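Local coordinates for protein FimX (Pseudomonas aeruginosa PAO1, PDB 3HV8) that holds a bound C2E ligand in an EAL-family domain, a barrel-like alpha/beta fold in which helices pack around a curled mixed sheet, at residues R44-E49 and A244-G249; N90-L95 and P123-A128; Q160-A163 and Q168-I171; G213-L218 and K223-P228. All blocks are in the same frame, centred on the assembly; numbering follows the deposited sequence.

Contact 1. Residues R44-E49 and A244-G249; sequences RGDSHE and ATYIQG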
loop_
_atom_site.group_PDB
_atom_site.type_symbol
_atom_site.label_atom_id
_atom_site.label_comp_id
_atom_site.label_asym_id
_atom_site.label_seq_id
_atom_site.Cartn_x
_atom_site.Cartn_y
_atom_site.Cartn_z
ATOM N N ARG A 44 3.768 -2.048 18.602
ATOM C CA ARG A 44 4.796 -1.448 19.461
ATOM C C ARG A 44 4.382 -0.149 20.133
ATOM O O ARG A 44 5.223 0.551 20.694
ATOM C CB ARG A 44 6.089 -1.234 18.672
ATOM C CG ARG A 44 6.545 -2.466 17.909
ATOM C CD ARG A 44 6.752 -3.694 18.821
ATOM N NE ARG A 44 6.777 -4.932 18.037
ATOM C CZ ARG A 44 6.724 -6.162 18.540
ATOM N NH1 ARG A 44 6.734 -7.217 17.724
ATOM N NH2 ARG A 44 6.655 -6.342 19.857
ATOM N N GLY A 45 3.098 0.174 20.069
ATOM C CA GLY A 45 2.554 1.260 20.860
ATOM C C GLY A 45 2.227 2.524 20.101
ATOM O O GLY A 45 1.918 3.556 20.699
ATOM N N ASP A 46 2.279 2.461 18.775
ATOM C CA ASP A 46 1.971 3.645 17.996
ATOM C C ASP A 46 0.481 3.957 17.987
ATOM O O ASP A 46 -0.348 3.051 17.978
ATOM C CB ASP A 46 2.489 3.502 16.574
ATOM C CG ASP A 46 2.440 4.795 15.828
ATOM O OD1 ASP A 46 3.392 5.598 15.986
ATOM O OD2 ASP A 46 1.458 5.027 15.092
ATOM N N SER A 47 0.143 5.241 17.970
ATOM C CA SER A 47 -1.246 5.658 18.149
ATOM C C SER A 47 -2.015 5.945 16.859
ATOM O O SER A 47 -3.215 6.206 16.903
ATOM C CB SER A 47 -1.328 6.867 19.087
ATOM O OG SER A 47 -0.702 7.997 18.515
ATOM N N HIS A 48 -1.346 5.900 15.711
ATOM C CA HIS A 48 -2.036 6.148 14.450
ATOM C C HIS A 48 -3.069 5.063 14.156
ATOM O O HIS A 48 -2.862 3.895 14.473
ATOM C CB HIS A 48 -1.034 6.185 13.289
ATOM C CG HIS A 48 -0.106 7.360 13.307
ATOM N ND1 HIS A 48 1.147 7.314 13.885
ATOM C CD2 HIS A 48 -0.240 8.606 12.794
ATOM C CE1 HIS A 48 1.740 8.485 13.734
ATOM N NE2 HIS A 48 0.920 9.285 13.076
ATOM N N GLU A 49 -4.176 5.462 13.535
ATOM C CA GLU A 49 -5.153 4.510 13.020
ATOM C C GLU A 49 -4.881 4.306 11.536
ATOM O O GLU A 49 -5.382 5.041 10.671
ATOM C CB GLU A 49 -6.570 5.031 13.262
ATOM C CG GLU A 49 -6.771 5.433 14.713
ATOM C CD GLU A 49 -8.218 5.623 15.105
ATOM O OE1 GLU A 49 -9.083 5.674 14.207
ATOM O OE2 GLU A 49 -8.483 5.722 16.323
ATOM N N ALA A 244 8.035 -7.794 14.533
ATOM C CA ALA A 244 7.325 -7.007 13.511
ATOM C C ALA A 244 6.732 -5.734 14.121
ATOM O O ALA A 244 6.113 -5.786 15.198
ATOM C CB ALA A 244 6.218 -7.836 12.902
ATOM N N THR A 245 6.874 -4.588 13.451
ATOM C CA THR A 245 6.284 -3.372 14.018
ATOM C C THR A 245 4.777 -3.239 13.762
ATOM O O THR A 245 4.070 -2.624 14.568
ATOM C CB THR A 245 7.024 -2.063 13.646
ATOM O OG1 THR A 245 7.452 -2.133 12.296
ATOM C CG2 THR A 245 8.254 -1.882 14.529
ATOM N N TYR A 246 4.305 -3.812 12.650
ATOM C CA TYR A 246 2.900 -3.804 12.290
ATOM C C TYR A 246 2.517 -5.120 11.649
ATOM O O TYR A 246 3.353 -5.788 11.024
ATOM C CB TYR A 246 2.572 -2.713 11.249
ATOM C CG TYR A 246 2.904 -1.297 11.641
ATOM C CD1 TYR A 246 1.940 -0.463 12.189
ATOM C CD2 TYR A 246 4.173 -0.772 11.402
ATOM C CE1 TYR A 246 2.243 0.849 12.545
ATOM C CE2 TYR A 246 4.481 0.525 11.760
ATOM C CZ TYR A 246 3.507 1.333 12.309
ATOM O OH TYR A 246 3.804 2.641 12.654
ATOM N N ILE A 247 1.242 -5.471 11.809
ATOM C CA ILE A 247 0.678 -6.629 11.134
ATOM C C ILE A 247 -0.670 -6.310 10.480
ATOM O O ILE A 247 -1.324 -5.309 10.794
ATOM C CB ILE A 247 0.550 -7.840 12.098
ATOM C CG1 ILE A 247 -0.324 -7.467 13.297
ATOM C CG2 ILE A 247 1.937 -8.350 12.503
ATOM C CD1 ILE A 247 -0.615 -8.663 14.226
ATOM N N GLN A 248 -1.065 -7.167 9.545
ATOM C CA GLN A 248 -2.300 -7.010 8.810
ATOM C C GLN A 248 -2.751 -8.401 8.373
ATOM O O GLN A 248 -1.915 -9.288 8.144
ATOM C CB GLN A 248 -2.051 -6.140 7.572
ATOM C CG GLN A 248 -3.312 -5.682 6.872
ATOM C CD GLN A 248 -3.017 -5.146 5.488
ATOM O OE1 GLN A 248 -2.281 -5.759 4.721
ATOM N NE2 GLN A 248 -3.601 -4.010 5.163
ATOM N N GLY A 249 -4.062 -8.585 8.252
ATOM C CA GLY A 249 -4.577 -9.844 7.741
ATOM C C GLY A 249 -6.028 -10.066 8.073
ATOM O O GLY A 249 -6.617 -9.338 8.874
HETATM O O HOH W 1 4.325 -0.200 15.871
HETATM O O HOH W 2 2.022 4.447 12.460
#

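Contact 2. Residues N90-L95 and P123-A128; sequences NSIKLL and PWLGVA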
loop_
_atom_site.group_PDB
_atom_site.type_symbol
_atom_site.label_atom_id
_atom_site.label_comp_id
_atom_site.label_asym_id
_atom_site.label_seq_id
_atom_site.Cartn_x
_atom_site.Cartn_y
_atom_site.Cartn_z
ATOM N N ASN A 90 -9.945 10.492 -3.879
ATOM C CA ASN A 90 -10.959 10.032 -2.952
ATOM C C ASN A 90 -10.402 9.647 -1.592
ATOM O O ASN A 90 -11.050 9.838 -0.571
ATOM C CB ASN A 90 -11.787 8.926 -3.586
ATOM C CG ASN A 90 -12.763 9.479 -4.581
ATOM O OD1 ASN A 90 -12.542 9.428 -5.802
ATOM N ND2 ASN A 90 -13.811 10.098 -4.068
ATOM N N SER A 91 -9.181 9.140 -1.576
ATOM C CA SER A 91 -8.534 8.844 -0.307
ATOM C C SER A 91 -8.335 10.132 0.471
ATOM O O SER A 91 -8.629 10.188 1.675
ATOM C CB SER A 91 -7.191 8.165 -0.546
ATOM O OG SER A 91 -7.414 6.855 -1.037
ATOM N N ILE A 92 -7.847 11.167 -0.211
ATOM C CA ILE A 92 -7.619 12.475 0.406
ATOM C C ILE A 92 -8.918 13.005 1.001
ATOM O O ILE A 92 -8.940 13.516 2.122
ATOM C CB ILE A 92 -7.077 13.495 -0.629
ATOM C CG1 ILE A 92 -5.607 13.213 -0.928
ATOM C CG2 ILE A 92 -7.281 14.931 -0.122
ATOM C CD1 ILE A 92 -5.057 13.944 -2.131
ATOM N N LYS A 93 -10.004 12.865 0.254
ATOM C CA LYS A 93 -11.313 13.326 0.704
ATOM C C LYS A 93 -11.840 12.560 1.924
ATOM O O LYS A 93 -12.126 13.165 2.959
ATOM C CB LYS A 93 -12.322 13.245 -0.436
ATOM C CG LYS A 93 -13.673 13.855 -0.105
ATOM C CD LYS A 93 -14.583 13.865 -1.316
ATOM C CE LYS A 93 -15.949 14.430 -0.958
ATOM N NZ LYS A 93 -16.525 13.742 0.230
ATOM N N LEU A 94 -11.979 11.238 1.793
ATOM C CA LEU A 94 -12.506 10.391 2.866
ATOM C C LEU A 94 -11.661 10.533 4.115
ATOM O O LEU A 94 -12.163 10.430 5.243
ATOM C CB LEU A 94 -12.539 8.917 2.445
ATOM C CG LEU A 94 -13.800 8.440 1.727
ATOM C CD1 LEU A 94 -13.559 7.085 1.081
ATOM C CD2 LEU A 94 -14.974 8.381 2.697
ATOM N N LEU A 95 -10.371 10.760 3.910
ATOM C CA LEU A 95 -9.451 10.950 5.013
ATOM C C LEU A 95 -9.848 12.226 5.725
ATOM O O LEU A 95 -10.163 12.207 6.912
ATOM C CB LEU A 95 -8.008 11.036 4.510
ATOM C CG LEU A 95 -6.865 10.793 5.501
ATOM C CD1 LEU A 95 -7.200 9.686 6.495
ATOM C CD2 LEU A 95 -5.578 10.473 4.755
ATOM N N PRO A 123 3.457 17.318 -9.200
ATOM C CA PRO A 123 2.821 18.638 -9.268
ATOM C C PRO A 123 1.330 18.561 -8.934
ATOM O O PRO A 123 0.827 19.392 -8.183
ATOM C CB PRO A 123 3.020 19.054 -10.734
ATOM C CG PRO A 123 4.215 18.315 -11.184
ATOM C CD PRO A 123 4.168 16.989 -10.447
ATOM N N TRP A 124 0.631 17.561 -9.470
ATOM C CA TRP A 124 -0.794 17.426 -9.202
ATOM C C TRP A 124 -1.076 17.100 -7.735
ATOM O O TRP A 124 -1.989 17.648 -7.130
ATOM C CB TRP A 124 -1.412 16.356 -10.108
ATOM C CG TRP A 124 -2.831 16.007 -9.729
ATOM C CD1 TRP A 124 -3.966 16.654 -10.128
ATOM C CD2 TRP A 124 -3.264 14.928 -8.876
ATOM N NE1 TRP A 124 -5.073 16.052 -9.576
ATOM C CE2 TRP A 124 -4.672 14.993 -8.805
ATOM C CE3 TRP A 124 -2.595 13.923 -8.163
ATOM C CZ2 TRP A 124 -5.431 14.092 -8.053
ATOM C CZ3 TRP A 124 -3.347 13.030 -7.416
ATOM C CH2 TRP A 124 -4.749 13.119 -7.361
ATOM N N LEU A 125 -0.286 16.188 -7.169
ATOM C CA LEU A 125 -0.512 15.778 -5.792
ATOM C C LEU A 125 -0.340 16.970 -4.852
ATOM O O LEU A 125 -1.112 17.142 -3.920
ATOM C CB LEU A 125 0.442 14.639 -5.408
ATOM C CG LEU A 125 0.406 14.106 -3.977
ATOM C CD1 LEU A 125 -0.963 13.561 -3.619
ATOM C CD2 LEU A 125 1.477 13.028 -3.821
ATOM N N GLY A 126 0.663 17.791 -5.143
ATOM C CA GLY A 126 0.912 18.994 -4.373
ATOM C C GLY A 126 -0.325 19.867 -4.290
ATOM O O GLY A 126 -0.721 20.305 -3.207
ATOM N N VAL A 127 -0.953 20.111 -5.434
ATOM C CA VAL A 127 -2.152 20.949 -5.450
ATOM C C VAL A 127 -3.362 20.257 -4.827
ATOM O O VAL A 127 -4.178 20.894 -4.172
ATOM C CB VAL A 127 -2.486 21.447 -6.870
ATOM C CG1 VAL A 127 -3.905 22.017 -6.921
ATOM C CG2 VAL A 127 -1.467 22.482 -7.304
ATOM N N ALA A 128 -3.465 18.941 -5.010
ATOM C CA ALA A 128 -4.580 18.183 -4.462
ATOM C C ALA A 128 -4.570 18.143 -2.927
ATOM O O ALA A 128 -5.621 18.204 -2.282
ATOM C CB ALA A 128 -4.581 16.758 -5.043
#

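Contact 3. Residues Q160-A163 and Q168-I171; sequences QGLA and QAAI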
loop_
_atom_site.group_PDB
_atom_site.type_symbol
_atom_site.label_atom_id
_atom_site.label_comp_id
_atom_site.label_asym_id
_atom_site.label_seq_id
_atom_site.Cartn_x
_atom_site.Cartn_y
_atom_site.Cartn_z
ATOM N N GLN A 160 11.578 10.913 -3.290
ATOM C CA GLN A 160 12.209 12.151 -2.837
ATOM C C GLN A 160 11.201 13.307 -2.898
ATOM O O GLN A 160 11.097 14.120 -1.979
ATOM C CB GLN A 160 13.460 12.453 -3.676
ATOM C CG GLN A 160 14.677 11.616 -3.265
ATOM C CD GLN A 160 15.838 11.669 -4.249
ATOM O OE1 GLN A 160 16.755 10.850 -4.176
ATOM N NE2 GLN A 160 15.806 12.628 -5.164
ATOM N N GLY A 161 10.415 13.348 -3.970
ATOM C CA GLY A 161 9.384 14.363 -4.089
ATOM C C GLY A 161 8.265 14.230 -3.065
ATOM O O GLY A 161 7.730 15.225 -2.564
ATOM N N LEU A 162 7.883 12.992 -2.750
ATOM C CA LEU A 162 6.885 12.769 -1.720
ATOM C C LEU A 162 7.360 13.297 -0.372
ATOM O O LEU A 162 6.574 13.846 0.393
ATOM C CB LEU A 162 6.546 11.272 -1.609
ATOM C CG LEU A 162 5.784 10.702 -2.801
ATOM C CD1 LEU A 162 5.676 9.179 -2.673
ATOM C CD2 LEU A 162 4.401 11.341 -2.919
ATOM N N ALA A 163 8.648 13.122 -0.092
ATOM C CA ALA A 163 9.208 13.593 1.173
ATOM C C ALA A 163 9.094 15.113 1.251
ATOM O O ALA A 163 8.759 15.668 2.293
ATOM C CB ALA A 163 10.656 13.135 1.334
ATOM N N GLN A 168 4.590 10.046 3.083
ATOM C CA GLN A 168 5.515 8.953 3.309
ATOM C C GLN A 168 5.402 7.924 2.196
ATOM O O GLN A 168 4.541 8.039 1.317
ATOM C CB GLN A 168 5.198 8.297 4.650
ATOM C CG GLN A 168 5.603 9.165 5.845
ATOM C CD GLN A 168 5.139 8.568 7.158
ATOM O OE1 GLN A 168 3.975 8.250 7.318
ATOM N NE2 GLN A 168 6.053 8.440 8.110
ATOM N N ALA A 169 6.287 6.936 2.212
ATOM C CA ALA A 169 6.268 5.877 1.215
ATOM C C ALA A 169 6.630 4.520 1.796
ATOM O O ALA A 169 7.276 4.417 2.859
ATOM C CB ALA A 169 7.172 6.225 0.018
ATOM N N ALA A 170 6.196 3.482 1.092
ATOM C CA ALA A 170 6.409 2.103 1.504
ATOM C C ALA A 170 6.714 1.257 0.293
ATOM O O ALA A 170 6.219 1.539 -0.813
ATOM C CB ALA A 170 5.161 1.554 2.177
ATOM N N ILE A 171 7.514 0.215 0.477
ATOM C CA ILE A 171 7.646 -0.816 -0.541
ATOM C C ILE A 171 6.886 -2.039 -0.067
ATOM O O ILE A 171 7.108 -2.485 1.060
ATOM C CB ILE A 171 9.117 -1.214 -0.774
ATOM C CG1 ILE A 171 9.960 0.026 -1.091
ATOM C CG2 ILE A 171 9.213 -2.298 -1.867
ATOM C CD1 ILE A 171 9.451 0.813 -2.268
#

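Contact 4. Residues G213-L218 and K223-P228; sequences GLIAEL and KLSIVP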
loop_
_atom_site.group_PDB
_atom_site.type_symbol
_atom_site.label_atom_id
_atom_site.label_comp_id
_atom_site.label_asym_id
_atom_site.label_seq_id
_atom_site.Cartn_x
_atom_site.Cartn_y
_atom_site.Cartn_z
ATOM N N GLY A 213 15.080 -13.230 10.347
ATOM C CA GLY A 213 16.239 -12.545 9.788
ATOM C C GLY A 213 15.876 -11.355 8.913
ATOM O O GLY A 213 16.552 -10.325 8.908
ATOM N N LEU A 214 14.795 -11.504 8.159
ATOM C CA LEU A 214 14.330 -10.446 7.272
ATOM C C LEU A 214 13.891 -9.236 8.089
ATOM O O LEU A 214 14.312 -8.100 7.824
ATOM C CB LEU A 214 13.175 -10.976 6.437
ATOM C CG LEU A 214 12.597 -10.062 5.378
ATOM C CD1 LEU A 214 13.688 -9.678 4.398
ATOM C CD2 LEU A 214 11.463 -10.775 4.658
ATOM N N ILE A 215 13.036 -9.479 9.073
ATOM C CA ILE A 215 12.597 -8.444 9.997
ATOM C C ILE A 215 13.785 -7.782 10.692
ATOM O O ILE A 215 13.854 -6.553 10.776
ATOM C CB ILE A 215 11.578 -9.020 11.014
ATOM C CG1 ILE A 215 10.293 -9.419 10.280
ATOM C CG2 ILE A 215 11.312 -8.031 12.141
ATOM C CD1 ILE A 215 9.296 -10.199 11.128
ATOM N N ALA A 216 14.742 -8.585 11.155
ATOM C CA ALA A 216 15.870 -8.024 11.876
ATOM C C ALA A 216 16.688 -7.083 10.998
ATOM O O ALA A 216 17.123 -6.017 11.445
ATOM C CB ALA A 216 16.749 -9.133 12.423
ATOM N N GLU A 217 16.877 -7.463 9.739
ATOM C CA GLU A 217 17.663 -6.633 8.845
ATOM C C GLU A 217 16.947 -5.337 8.451
ATOM O O GLU A 217 17.581 -4.290 8.323
ATOM C CB GLU A 217 18.117 -7.408 7.608
ATOM C CG GLU A 217 19.037 -6.572 6.716
ATOM C CD GLU A 217 20.257 -6.046 7.463
ATOM O OE1 GLU A 217 20.726 -6.743 8.389
ATOM O OE2 GLU A 217 20.749 -4.942 7.129
ATOM N N LEU A 218 15.627 -5.405 8.276
ATOM C CA LEU A 218 14.851 -4.186 8.048
ATOM C C LEU A 218 15.007 -3.210 9.211
ATOM O O LEU A 218 15.198 -2.009 9.011
ATOM C CB LEU A 218 13.380 -4.521 7.869
ATOM C CG LEU A 218 13.050 -5.174 6.536
ATOM C CD1 LEU A 218 11.629 -5.737 6.562
ATOM C CD2 LEU A 218 13.248 -4.166 5.412
ATOM N N LYS A 223 13.910 0.681 9.138
ATOM C CA LYS A 223 12.636 0.639 8.427
ATOM C C LYS A 223 11.591 -0.033 9.292
ATOM O O LYS A 223 11.881 -1.028 9.971
ATOM C CB LYS A 223 12.775 -0.138 7.128
ATOM C CG LYS A 223 13.865 0.376 6.176
ATOM C CD LYS A 223 13.721 1.857 5.907
ATOM C CE LYS A 223 14.694 2.291 4.799
ATOM N NZ LYS A 223 14.656 3.747 4.598
ATOM N N LEU A 224 10.387 0.520 9.287
ATOM C CA LEU A 224 9.257 -0.101 9.980
ATOM C C LEU A 224 8.733 -1.294 9.199
ATOM O O LEU A 224 8.329 -1.156 8.047
ATOM C CB LEU A 224 8.130 0.907 10.159
ATOM C CG LEU A 224 8.523 2.170 10.933
ATOM C CD1 LEU A 224 7.565 3.304 10.648
ATOM C CD2 LEU A 224 8.545 1.831 12.408
ATOM N N SER A 225 8.724 -2.467 9.816
ATOM C CA SER A 225 8.221 -3.658 9.144
ATOM C C SER A 225 6.706 -3.806 9.260
ATOM O O SER A 225 6.119 -3.566 10.318
ATOM C CB SER A 225 8.903 -4.903 9.713
ATOM O OG SER A 225 8.754 -4.965 11.131
ATOM N N ILE A 226 6.080 -4.180 8.152
ATOM C CA ILE A 226 4.667 -4.555 8.158
ATOM C C ILE A 226 4.594 -5.976 7.620
ATOM O O ILE A 226 5.117 -6.267 6.546
ATOM C CB ILE A 226 3.814 -3.651 7.241
ATOM C CG1 ILE A 226 3.977 -2.174 7.625
ATOM C CG2 ILE A 226 2.367 -4.107 7.296
ATOM C CD1 ILE A 226 3.336 -1.182 6.629
ATOM N N VAL A 227 3.964 -6.876 8.369
ATOM C CA VAL A 227 3.808 -8.245 7.899
ATOM C C VAL A 227 2.343 -8.548 7.672
ATOM O O VAL A 227 1.538 -8.506 8.602
ATOM C CB VAL A 227 4.385 -9.265 8.894
ATOM C CG1 VAL A 227 4.257 -10.663 8.335
ATOM C CG2 VAL A 227 5.853 -8.953 9.148
ATOM N N PRO A 228 1.976 -8.828 6.425
ATOM C CA PRO A 228 0.577 -9.066 6.098
ATOM C C PRO A 228 0.224 -10.555 6.070
ATOM O O PRO A 228 1.049 -11.411 6.411
ATOM C CB PRO A 228 0.488 -8.492 4.682
ATOM C CG PRO A 228 1.802 -8.890 4.081
ATOM C CD PRO A 228 2.820 -8.788 5.217
#

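Contact 1. Residues R44-E49 and A244-G249
Arg44 meets Ala244 side-on: NE and NH1 of Arg44 both lie 3.0 Å from Ala244 O, two bonds to one acceptor. Each is bent, with N-H...O angles of 141° and 142°, and both nitrogens reach the oxygen from the same face of its carbonyl plane. The guanidinium is kept in place by a further bond from NH1 to the carbonyl of Trp240 and by a cation-pi contact with the Trp240 ring. With CG anti to the carbonyl carbon (chi1 -50°), Arg44 CG packs on Thr245 CG2 at 3.8 Å, the two side chains crossing near a right angle; a bend at chi2 then redirects the rest of the chain toward Ala244 O.

Farther along, the fit is looser and mediated by solvent. Asp46 OD2 and Tyr246 OH stay 4.1 Å apart and are bridged by a water, 2.8 Å from Asp46 OD2 and 2.5 Å from Tyr246 OH. The carboxylate is fixed from its own loop: His48 ND1 meets the syn lone pair of OD2, and His48 N closes an Asx turn on the same oxygen. The hairpin loop between strands 33-42 and 49-58 is thereby fastened to the residues that lead into strand 246-247, which runs between strands 33-42 and 224-227, after helix 233-242.

Contact 2. Residues N90-L95 and P123-A128
Ile92 and Ala128 make the closest approach between segments 90-95 and 123-128, with Ile92 CD1 4.1 Å from Ala128 CB. The same methyl lies 4.4 Å from Leu125 CD1, so a single terminal carbon of Ile92 touches two residues that occupy successive turns of helix 121-132. Its position follows from the torsions: CG1 stands anti to the carbonyl carbon (chi1 -75°) and chi2 is extended at 167°, which sends CD1 outward to the other helix.

Beyond this first shell, Ala128 CB also lies over one face of the Trp124 ring, 4.1 Å above its plane and offset toward the rim; that ring has a cation-pi partner in Arg85. Ile92 further touches Leu129 and Ala132 of helix 121-132 and Leu139 of strand 139-144, while Leu125 reaches Phe141 of that strand. The two backbones remain well separated, the nearest CA atoms, those of Ile92 and Ala128, being 8.1 Å apart. Only 106 Å² is buried between the segments. With all three touching residues buried and every contact made by methyl carbons, the chemistry is purely apolar: cohesion comes from dispersion and the exclusion of water, and between these segments no directional bond adds to the packing.

Contact 3. Residues Q160-A163 and Q168-I171
Leu162 carries the helix side of this contact, and the methyl CD1 does the touching. Its apolar partner is Ala169: Leu162 CD1 stands 4.3 Å from Ala169 CB, and the CB atoms of both residues are directed across the interface. In Leu162, CG anti to the carbonyl carbon (chi1 -69°) and an extended chi2 (172°) carry CD1 from the helix toward the strand. Because the alanine offers just one methyl, the pairing is small, and the two segments bury 86 Å² in all.

A second kind of contact is between carbon and backbone. Leu162 CD1 also lies 4.3 Å from Gln168 O, a van der Waals approach to the peptide that joins Gln168 to Ala169, so the leucine methyl rests on main chain as well as on side chain.

Polar interactions lie outside the pair. The side chain of Gln168 starts away from the helix, and its OE1 accepts a hydrogen bond from Lys106 NZ. Ala169 N, for its part, is bonded to Gln190 OE1.

Helix 152-164 thus turns through a short connection into strand 168-174, the helix-to-strand half of a beta-alpha-beta crossover from strand 139-144 to strand 168-174, and packs over the beginning of the latter. That strand lies between the parallel strands 139-144 and 191-194; Leu162 also touches Phe141 on the former, spanning two strands of the sheet.

Contact 4. Residues G213-L218 and K223-P228
Lys223 N donates to Leu218 O at 3.0 Å with an almost straight N-H...O angle of 165°, joining the last turn of helix 205-220 to the entry of strand 224-227, and the two segment axes then run 8.4 Å apart at closest, near antiparallel at 151°. Around that bond Lys223 CB rests 3.6 Å from Leu218 O, before the lysine chain, bent at chi2, leads away to bond its NZ to Val189 O.

The side chains that follow alternate along the strand, with Ser225 and Val227 directed to the helix. Leu218 CD1 packs on Ser225 CB at 4.2 Å. On the same serine, Ile215 CG2 approaches OG at 4.1 Å, a contact of carbon with a hydroxyl whose hydrogen-bond partner is His219 NE2. One turn back from Leu218, Ile215 also meets Val227, CD1 to CG2 at 4.2 Å, and these two chains cross at about a right angle.

The contact completes the beta-alpha-beta unit of strand 191-194, helix 205-220 and strand 224-227. Leu218 extends across to Ile192 on the adjacent strand 191-194 and to Phe174 on strand 168-174 beyond it, whereas Ile215 touches Ala242 and Val227 touches Leu239, both on helix 233-242.

Overall arrangement
From the N terminus, the chain first passes residues 44-49, whose partner 244-249 comes some 195 residues later; contact 1 therefore encloses the other three along the sequence. Within that span, contact 2 closes a loop between two helices, followed in series by contacts 3 and 4, each a short helix-to-strand return. None of the four cross in order. Contacts 2 and 3 touch through Leu125 CD2 and Leu162 CD2, 3.5 Å apart, linking neighbouring helices. Contact 4 meets contact 1 through adjacent strands 224-227 and 246-247, where Thr245 OG1 lies 2.8 Å from Ser225 O. Contacts 2 and 4 lie on opposite sides of the chain's centre, their own centres about 29 Å apart.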